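Local structure of tRNA uridine(34) acetyltransferase (Methanocaldococcus infernus, 6IA8) at residues K245-M259 with D279-L291. The protein catalyses the acetyl-CoA- and S-adenosyl-L-methionine-dependent formation of 5-carboxymethyluridine at the wobble position 34 of tRNAs. Sequence-based numbering, arbitrary orientation.
Sequences KDSGLKVSYHLMPGM and DFMPDMVKIYPCL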
ATOM      1  N   LYS A 245      -4.693 -11.736   2.137  1.00 28.21           N
ATOM      2  CA  LYS A 245      -3.405 -12.258   2.573  1.00 30.41           C
ATOM      3  C   LYS A 245      -3.174 -13.660   2.027  1.00 34.47           C
ATOM      4  O   LYS A 245      -2.074 -13.979   1.569  1.00 27.97           O
ATOM      5  CB  LYS A 245      -3.345 -12.277   4.093  1.00 27.97           C
ATOM      6  CG  LYS A 245      -3.148 -10.916   4.804  1.00 30.74           C
ATOM      7  CD  LYS A 245      -1.836 -10.238   4.390  1.00 25.91           C
ATOM      8  CE  LYS A 245      -1.555  -9.055   5.318  1.00 30.19           C
ATOM      9  NZ  LYS A 245      -1.109  -9.560   6.643  1.00 30.41           N
ATOM     10  N   ASP A 246      -4.202 -14.515   2.065  1.00 29.21           N
ATOM     11  CA  ASP A 246      -4.066 -15.887   1.594  1.00 30.09           C
ATOM     12  C   ASP A 246      -4.080 -15.981   0.084  1.00 34.08           C
ATOM     13  O   ASP A 246      -3.934 -17.080  -0.435  1.00 32.38           O
ATOM     14  CB  ASP A 246      -5.169 -16.772   2.205  1.00 30.75           C
ATOM     15  CG  ASP A 246      -4.875 -17.110   3.666  1.00 32.09           C
ATOM     16  OD1 ASP A 246      -3.663 -17.069   4.060  1.00 31.80           O
ATOM     17  OD2 ASP A 246      -5.830 -17.432   4.398  1.00 33.04           O
ATOM     18  N   SER A 247      -4.266 -14.872  -0.627  1.00 31.37           N
ATOM     19  CA  SER A 247      -4.057 -14.801  -2.064  1.00 29.88           C
ATOM     20  C   SER A 247      -2.771 -14.059  -2.416  1.00 30.21           C
ATOM     21  O   SER A 247      -2.534 -13.765  -3.588  1.00 31.27           O
ATOM     22  CB  SER A 247      -5.270 -14.130  -2.705  1.00 31.79           C
ATOM     23  OG  SER A 247      -6.472 -14.835  -2.370  1.00 36.97           O
ATOM     24  N   GLY A 248      -1.937 -13.748  -1.429  1.00 31.93           N
ATOM     25  CA  GLY A 248      -0.641 -13.143  -1.688  1.00 40.22           C
ATOM     26  C   GLY A 248      -0.651 -11.643  -1.892  1.00 38.99           C
ATOM     27  O   GLY A 248       0.370 -11.076  -2.299  1.00 29.30           O
ATOM     28  N   LEU A 249      -1.761 -10.975  -1.639  1.00 30.36           N
ATOM     29  CA  LEU A 249      -1.840  -9.559  -1.953  1.00 30.84           C
ATOM     30  C   LEU A 249      -1.383  -8.720  -0.760  1.00 30.07           C
ATOM     31  O   LEU A 249      -1.440  -9.155   0.394  1.00 32.17           O
ATOM     32  CB  LEU A 249      -3.267  -9.163  -2.361  1.00 28.26           C
ATOM     33  CG  LEU A 249      -3.660  -9.710  -3.722  1.00 31.30           C
ATOM     34  CD1 LEU A 249      -5.200  -9.705  -3.913  1.00 40.19           C
ATOM     35  CD2 LEU A 249      -3.043  -8.881  -4.866  1.00 32.95           C
ATOM     36  N   LYS A 250      -0.946  -7.493  -1.057  1.00 30.59           N
ATOM     37  CA  LYS A 250      -0.702  -6.498  -0.023  1.00 32.11           C
ATOM     38  C   LYS A 250      -2.008  -5.860   0.404  1.00 29.04           C
ATOM     39  O   LYS A 250      -2.890  -5.579  -0.426  1.00 30.87           O
ATOM     40  CB  LYS A 250       0.250  -5.422  -0.532  1.00 32.43           C
ATOM     41  CG  LYS A 250       1.679  -6.046  -0.850  1.00 45.71           C
ATOM     42  CD  LYS A 250       2.567  -5.087  -1.681  1.00 44.09           C
ATOM     43  CE  LYS A 250       2.410  -5.359  -3.174  1.00 79.10           C
ATOM     44  NZ  LYS A 250       2.510  -6.796  -3.554  1.00106.12           N
ATOM     45  N   VAL A 251      -2.090  -5.557   1.693  1.00 26.31           N
ATOM     46  CA  VAL A 251      -3.316  -5.081   2.300  1.00 28.82           C
ATOM     47  C   VAL A 251      -3.036  -3.751   2.969  1.00 35.42           C
ATOM     48  O   VAL A 251      -2.196  -3.662   3.866  1.00 28.34           O
ATOM     49  CB  VAL A 251      -3.871  -6.083   3.317  1.00 28.36           C
ATOM     50  CG1 VAL A 251      -5.117  -5.528   3.995  1.00 36.04           C
ATOM     51  CG2 VAL A 251      -4.150  -7.428   2.653  1.00 32.88           C
ATOM     52  N   SER A 252      -3.771  -2.740   2.567  1.00 31.25           N
ATOM     53  CA  SER A 252      -3.741  -1.420   3.173  1.00 30.94           C
ATOM     54  C   SER A 252      -5.105  -1.080   3.761  1.00 30.53           C
ATOM     55  O   SER A 252      -6.141  -1.426   3.184  1.00 32.66           O
ATOM     56  CB  SER A 252      -3.359  -0.358   2.107  1.00 34.43           C
ATOM     57  OG  SER A 252      -3.497   0.939   2.636  1.00 46.41           O
ATOM     58  N   TYR A 253      -5.097  -0.383   4.894  1.00 26.72           N
ATOM     59  CA  TYR A 253      -6.316   0.065   5.555  1.00 26.86           C
ATOM     60  C   TYR A 253      -6.375   1.588   5.505  1.00 32.27           C
ATOM     61  O   TYR A 253      -5.437   2.262   5.959  1.00 33.38           O
ATOM     62  CB  TYR A 253      -6.377  -0.336   7.028  1.00 27.52           C
ATOM     63  CG  TYR A 253      -6.633  -1.766   7.389  1.00 31.58           C
ATOM     64  CD1 TYR A 253      -6.804  -2.752   6.421  1.00 30.16           C
ATOM     65  CD2 TYR A 253      -6.740  -2.126   8.736  1.00 28.83           C
ATOM     66  CE1 TYR A 253      -7.084  -4.067   6.790  1.00 25.84           C
ATOM     67  CE2 TYR A 253      -7.002  -3.412   9.114  1.00 29.45           C
ATOM     68  CZ  TYR A 253      -7.177  -4.391   8.156  1.00 26.14           C
ATOM     69  OH  TYR A 253      -7.433  -5.675   8.639  1.00 30.60           O
ATOM     70  N   HIS A 254      -7.473   2.132   4.977  1.00 33.73           N
ATOM     71  CA  HIS A 254      -7.778   3.544   5.174  1.00 31.38           C
ATOM     72  C   HIS A 254      -8.508   3.684   6.505  1.00 35.38           C
ATOM     73  O   HIS A 254      -9.539   3.049   6.713  1.00 34.57           O
ATOM     74  CB  HIS A 254      -8.609   4.101   4.022  1.00 34.82           C
ATOM     75  CG  HIS A 254      -8.820   5.574   4.111  1.00 49.31           C
ATOM     76  ND1 HIS A 254      -9.854   6.138   4.830  1.00 57.23           N
ATOM     77  CD2 HIS A 254      -8.120   6.602   3.581  1.00 56.61           C
ATOM     78  CE1 HIS A 254      -9.791   7.452   4.720  1.00 61.00           C
ATOM     79  NE2 HIS A 254      -8.744   7.759   3.973  1.00 53.73           N
ATOM     80  N   LEU A 255      -7.962   4.495   7.407  1.00 29.77           N
ATOM     81  CA  LEU A 255      -8.490   4.648   8.760  1.00 29.53           C
ATOM     82  C   LEU A 255      -8.749   6.119   9.063  1.00 35.63           C
ATOM     83  O   LEU A 255      -7.970   6.989   8.665  1.00 35.20           O
ATOM     84  CB  LEU A 255      -7.530   4.072   9.813  1.00 30.08           C
ATOM     85  CG  LEU A 255      -7.189   2.596   9.663  1.00 38.34           C
ATOM     86  CD1 LEU A 255      -5.977   2.215  10.502  1.00 35.63           C
ATOM     87  CD2 LEU A 255      -8.421   1.745  10.055  1.00 31.00           C
ATOM     88  N   MET A 256      -9.851   6.392   9.763  1.00 31.81           N
ATOM     89  CA  MET A 256     -10.275   7.763  10.042  1.00 31.61           C
ATOM     90  C   MET A 256     -10.427   7.983  11.539  1.00 37.41           C
ATOM     91  O   MET A 256     -11.496   7.700  12.110  1.00 37.02           O
ATOM     92  CB  MET A 256     -11.588   8.079   9.327  1.00 38.32           C
ATOM     93  CG  MET A 256     -11.457   8.419   7.857  1.00 61.28           C
ATOM     94  SD  MET A 256     -12.928   9.292   7.283  1.00 58.03           S
ATOM     95  CE  MET A 256     -14.198   8.113   7.662  1.00 47.54           C
ATOM     96  N   PRO A 257      -9.409   8.513  12.211  1.00 34.67           N
ATOM     97  CA  PRO A 257      -9.601   8.943  13.602  1.00 32.80           C
ATOM     98  C   PRO A 257     -10.687  10.011  13.679  1.00 33.69           C
ATOM     99  O   PRO A 257     -10.918  10.772  12.732  1.00 35.72           O
ATOM    100  CB  PRO A 257      -8.232   9.506  14.008  1.00 40.90           C
ATOM    101  CG  PRO A 257      -7.268   8.961  12.988  1.00 40.60           C
ATOM    102  CD  PRO A 257      -8.061   8.816  11.704  1.00 34.99           C
ATOM    103  N   GLY A 258     -11.356  10.062  14.827  1.00 35.11           N
ATOM    104  CA  GLY A 258     -12.271  11.152  15.133  1.00 35.67           C
ATOM    105  C   GLY A 258     -13.621  11.070  14.446  1.00 39.13           C
ATOM    106  O   GLY A 258     -14.278  12.107  14.221  1.00 34.82           O
ATOM    107  N   MET A 259     -14.072   9.862  14.120  1.00 34.85           N
ATOM    108  CA  MET A 259     -15.402   9.682  13.570  1.00 45.67           C
ATOM    109  C   MET A 259     -16.464   9.896  14.648  1.00 43.61           C
ATOM    110  O   MET A 259     -16.174   9.817  15.842  1.00 34.01           O
ATOM    111  CB  MET A 259     -15.556   8.283  12.982  1.00 37.86           C
ATOM    112  CG  MET A 259     -14.753   8.080  11.703  1.00 39.61           C
ATOM    113  SD  MET A 259     -14.803   6.398  11.151  1.00 40.85           S
ATOM    114  CE  MET A 259     -16.471   6.246  10.490  1.00 43.85           C
ATOM    115  N   ASP A 279      -6.457 -10.664  13.649  1.00 32.95           N
ATOM    116  CA  ASP A 279      -7.534 -10.402  12.707  1.00 30.23           C
ATOM    117  C   ASP A 279      -7.208  -9.257  11.768  1.00 28.32           C
ATOM    118  O   ASP A 279      -7.807  -9.166  10.689  1.00 30.06           O
ATOM    119  CB  ASP A 279      -8.816 -10.077  13.479  1.00 31.50           C
ATOM    120  CG  ASP A 279      -9.496 -11.314  14.050  1.00 43.01           C
ATOM    121  OD1 ASP A 279      -9.098 -12.449  13.767  1.00 39.79           O
ATOM    122  OD2 ASP A 279     -10.453 -11.144  14.797  1.00 42.34           O
ATOM    123  N   PHE A 280      -6.282  -8.375  12.145  1.00 25.46           N
ATOM    124  CA  PHE A 280      -5.973  -7.218  11.318  1.00 28.36           C
ATOM    125  C   PHE A 280      -4.566  -7.307  10.750  1.00 31.40           C
ATOM    126  O   PHE A 280      -4.346  -7.957   9.699  1.00 27.59           O
ATOM    127  CB  PHE A 280      -6.202  -5.956  12.155  1.00 27.61           C
ATOM    128  CG  PHE A 280      -7.606  -5.861  12.721  1.00 32.81           C
ATOM    129  CD1 PHE A 280      -8.690  -5.681  11.887  1.00 31.46           C
ATOM    130  CD2 PHE A 280      -7.835  -5.978  14.080  1.00 32.90           C
ATOM    131  CE1 PHE A 280     -10.022  -5.608  12.421  1.00 29.07           C
ATOM    132  CE2 PHE A 280      -9.147  -5.896  14.626  1.00 33.58           C
ATOM    133  CZ  PHE A 280     -10.237  -5.698  13.763  1.00 37.59           C
ATOM    134  N   MET A 281      -3.596  -6.669  11.387  1.00 27.12           N
ATOM    135  CA  MET A 281      -2.210  -6.693  10.934  1.00 25.02           C
ATOM    136  C   MET A 281      -2.059  -6.307   9.451  1.00 29.58           C
ATOM    137  O   MET A 281      -1.468  -7.047   8.662  1.00 28.78           O
ATOM    138  CB  MET A 281      -1.605  -8.057  11.207  1.00 30.30           C
ATOM    139  CG  MET A 281      -2.008  -8.658  12.498  1.00 27.45           C
ATOM    140  SD  MET A 281      -1.389  -7.822  14.003  1.00 32.33           S
ATOM    141  CE  MET A 281       0.227  -8.584  14.222  1.00 31.33           C
ATOM    142  N   PRO A 282      -2.525  -5.129   9.069  1.00 28.53           N
ATOM    143  CA  PRO A 282      -2.335  -4.679   7.686  1.00 24.67           C
ATOM    144  C   PRO A 282      -0.872  -4.401   7.399  1.00 27.02           C
ATOM    145  O   PRO A 282      -0.096  -4.102   8.309  1.00 28.06           O
ATOM    146  CB  PRO A 282      -3.138  -3.378   7.614  1.00 31.01           C
ATOM    147  CG  PRO A 282      -3.061  -2.819   9.028  1.00 35.65           C
ATOM    148  CD  PRO A 282      -3.130  -4.086   9.924  1.00 31.64           C
ATOM    149  N   ASP A 283      -0.526  -4.446   6.102  1.00 25.32           N
ATOM    150  CA  ASP A 283       0.812  -4.071   5.659  1.00 27.46           C
ATOM    151  C   ASP A 283       1.007  -2.561   5.666  1.00 27.94           C
ATOM    152  O   ASP A 283       2.141  -2.082   5.782  1.00 28.73           O
ATOM    153  CB  ASP A 283       1.086  -4.576   4.244  1.00 30.59           C
ATOM    154  CG  ASP A 283       0.961  -6.080   4.108  1.00 32.90           C
ATOM    155  OD1 ASP A 283       1.573  -6.749   4.928  1.00 28.45           O
ATOM    156  OD2 ASP A 283       0.240  -6.546   3.176  1.00 31.16           O
ATOM    157  N   MET A 284      -0.069  -1.808   5.467  1.00 27.64           N
ATOM    158  CA  MET A 284       0.022  -0.379   5.222  1.00 28.21           C
ATOM    159  C   MET A 284      -1.234   0.236   5.801  1.00 29.27           C
ATOM    160  O   MET A 284      -2.286  -0.414   5.840  1.00 30.39           O
ATOM    161  CB  MET A 284       0.167  -0.100   3.710  1.00 30.72           C
ATOM    162  CG  MET A 284       0.122   1.325   3.308  1.00 85.67           C
ATOM    163  SD  MET A 284       0.250   1.478   1.511  1.00 73.91           S
ATOM    164  CE  MET A 284       1.214   0.032   1.044  1.00100.64           C
ATOM    165  N   VAL A 285      -1.126   1.488   6.250  1.00 25.73           N
ATOM    166  CA  VAL A 285      -2.301   2.222   6.703  1.00 25.57           C
ATOM    167  C   VAL A 285      -2.237   3.630   6.144  1.00 28.61           C
ATOM    168  O   VAL A 285      -1.153   4.198   6.009  1.00 32.35           O
ATOM    169  CB  VAL A 285      -2.412   2.265   8.240  1.00 34.42           C
ATOM    170  CG1 VAL A 285      -2.652   0.849   8.820  1.00 36.37           C
ATOM    171  CG2 VAL A 285      -1.175   2.920   8.840  1.00 58.60           C
ATOM    172  N   LYS A 286      -3.405   4.187   5.823  1.00 32.72           N
ATOM    173  CA  LYS A 286      -3.573   5.562   5.358  1.00 33.13           C
ATOM    174  C   LYS A 286      -4.490   6.237   6.366  1.00 34.14           C
ATOM    175  O   LYS A 286      -5.620   5.776   6.574  1.00 31.83           O
ATOM    176  CB  LYS A 286      -4.174   5.576   3.955  1.00 34.38           C
ATOM    177  CG  LYS A 286      -4.352   6.982   3.356  1.00 50.55           C
ATOM    178  CD  LYS A 286      -5.163   6.938   2.051  1.00 69.56           C
ATOM    179  CE  LYS A 286      -4.294   7.026   0.809  1.00117.97           C
ATOM    180  NZ  LYS A 286      -3.681   5.729   0.423  1.00153.45           N
ATOM    181  N   ILE A 287      -3.963   7.235   7.085  1.00 34.86           N
ATOM    182  CA  ILE A 287      -4.643   7.808   8.243  1.00 35.01           C
ATOM    183  C   ILE A 287      -4.948   9.272   7.970  1.00 36.06           C
ATOM    184  O   ILE A 287      -4.059  10.033   7.580  1.00 35.69           O
ATOM    185  CB  ILE A 287      -3.798   7.688   9.521  1.00 34.91           C
ATOM    186  CG1 ILE A 287      -3.455   6.228   9.812  1.00 35.75           C
ATOM    187  CG2 ILE A 287      -4.555   8.310  10.728  1.00 36.51           C
ATOM    188  CD1 ILE A 287      -2.318   6.103  10.817  1.00 41.17           C
ATOM    189  N   TYR A 288      -6.192   9.683   8.208  1.00 33.20           N
ATOM    190  CA  TYR A 288      -6.469  11.123   8.197  1.00 37.41           C
ATOM    191  C   TYR A 288      -7.713  11.377   9.028  1.00 37.67           C
ATOM    192  O   TYR A 288      -8.672  10.608   8.908  1.00 38.39           O
ATOM    193  CB  TYR A 288      -6.669  11.694   6.787  1.00 55.49           C
ATOM    194  CG  TYR A 288      -6.365  13.188   6.736  1.00 48.23           C
ATOM    195  CD1 TYR A 288      -5.065  13.635   6.559  1.00 45.87           C
ATOM    196  CD2 TYR A 288      -7.369  14.151   6.915  1.00 39.91           C
ATOM    197  CE1 TYR A 288      -4.763  14.969   6.537  1.00 51.27           C
ATOM    198  CE2 TYR A 288      -7.067  15.519   6.872  1.00 47.53           C
ATOM    199  CZ  TYR A 288      -5.758  15.904   6.695  1.00 55.05           C
ATOM    200  OH  TYR A 288      -5.412  17.229   6.669  1.00 49.97           O
ATOM    201  N   PRO A 289      -7.751  12.419   9.858  1.00 38.40           N
ATOM    202  CA  PRO A 289      -8.926  12.626  10.718  1.00 34.19           C
ATOM    203  C   PRO A 289     -10.189  12.834   9.900  1.00 38.29           C
ATOM    204  O   PRO A 289     -10.146  13.334   8.782  1.00 39.05           O
ATOM    205  CB  PRO A 289      -8.575  13.879  11.523  1.00 46.24           C
ATOM    206  CG  PRO A 289      -7.463  14.545  10.752  1.00 50.02           C
ATOM    207  CD  PRO A 289      -6.699  13.417  10.097  1.00 46.26           C
ATOM    208  N   CYS A 290     -11.313  12.403  10.468  1.00 37.33           N
ATOM    209  CA  CYS A 290     -12.616  12.552   9.838  1.00 34.44           C
ATOM    210  C   CYS A 290     -12.940  14.030   9.692  1.00 42.71           C
ATOM    211  O   CYS A 290     -12.730  14.814  10.623  1.00 37.65           O
ATOM    212  CB  CYS A 290     -13.662  11.839  10.699  1.00 35.78           C
ATOM    213  SG  CYS A 290     -15.276  11.758   9.962  1.00 44.97           S
ATOM    214  N   LEU A 291     -13.427  14.408   8.514  1.00 38.95           N
ATOM    215  CA  LEU A 291     -13.726  15.793   8.176  1.00 59.26           C
ATOM    216  C   LEU A 291     -15.209  15.932   7.860  1.00 48.83           C
ATOM    217  O   LEU A 291     -15.887  14.948   7.553  1.00 50.39           O
ATOM    218  CB  LEU A 291     -12.914  16.273   6.958  1.00 58.15           C
ATOM    219  CG  LEU A 291     -11.397  16.160   7.004  1.00 52.91           C
ATOM    220  CD1 LEU A 291     -10.798  16.353   5.617  1.00 51.19           C
ATOM    221  CD2 LEU A 291     -10.814  17.160   7.990  1.00 58.44           C
TER
HETATM  222  O   HOH W   1       0.915  -7.601   7.424  1.00 26.58           O
HETATM  223  O   HOH W   2      -3.449  -9.994   8.137  1.00 30.37           O
HETATM  224  O   HOH W   3     -12.513  14.306  13.341  1.00 38.17           O
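P282 lies over one face of the Y253 ring, a CH-pi contact in which P282 CB stands 3.8 Å from the ring centroid, almost on its normal. Y253 CG, anti to the carbonyl carbon (chi1 -73°), sets the ring beneath P282. The tyrosine crosses both P282 and F280 at about a right angle, and its OH reaches the rim of the F280 ring, in plane, 3.5 Å from F280 CD1; the same hydroxyl is hydrogen-bonded to T241. Replacing Y253 by an alanine is likely to strip P282 of its aromatic floor, take the hydroxyl from the rim of F280 and leave T241 without this partner. On the sheet face that carries Y253, L255 CD1 touches V285 CG1, and P257 CG packs on I287 CG2 at 3.6 Å. On the opposite face of the sheet S252 lies against M284, while K286 CD abuts the edge of the H254 imidazole before the lysine turns off to a salt bridge with E214.

Between the faces the parallel backbones are stitched from V251 to Y288, the straightest bond being L255 N to K286 O (2.8 Å, 172° at the hydrogen); beyond the strands C290 N adds a bond to P257 O. The polar edge gathers at D283, whose OD2 takes V251 N on its anti side at 2.9 Å and also a salt bridge from R444. K245 NZ bonds M281 O at 3.2 Å, and a water joins NZ, M281 O and D283 OD1; E406 pairs with the lysine too.

Strands 250-255 and 284-287, joined through helix 264-276 in a beta-alpha-beta unit, are neighbours in the parallel sheet of the radical SAM core. That helix packs on L255, P282 and I287, helix 234-245 touches V251 and F280, and strand 212-218 flanks 250-255 on its other side.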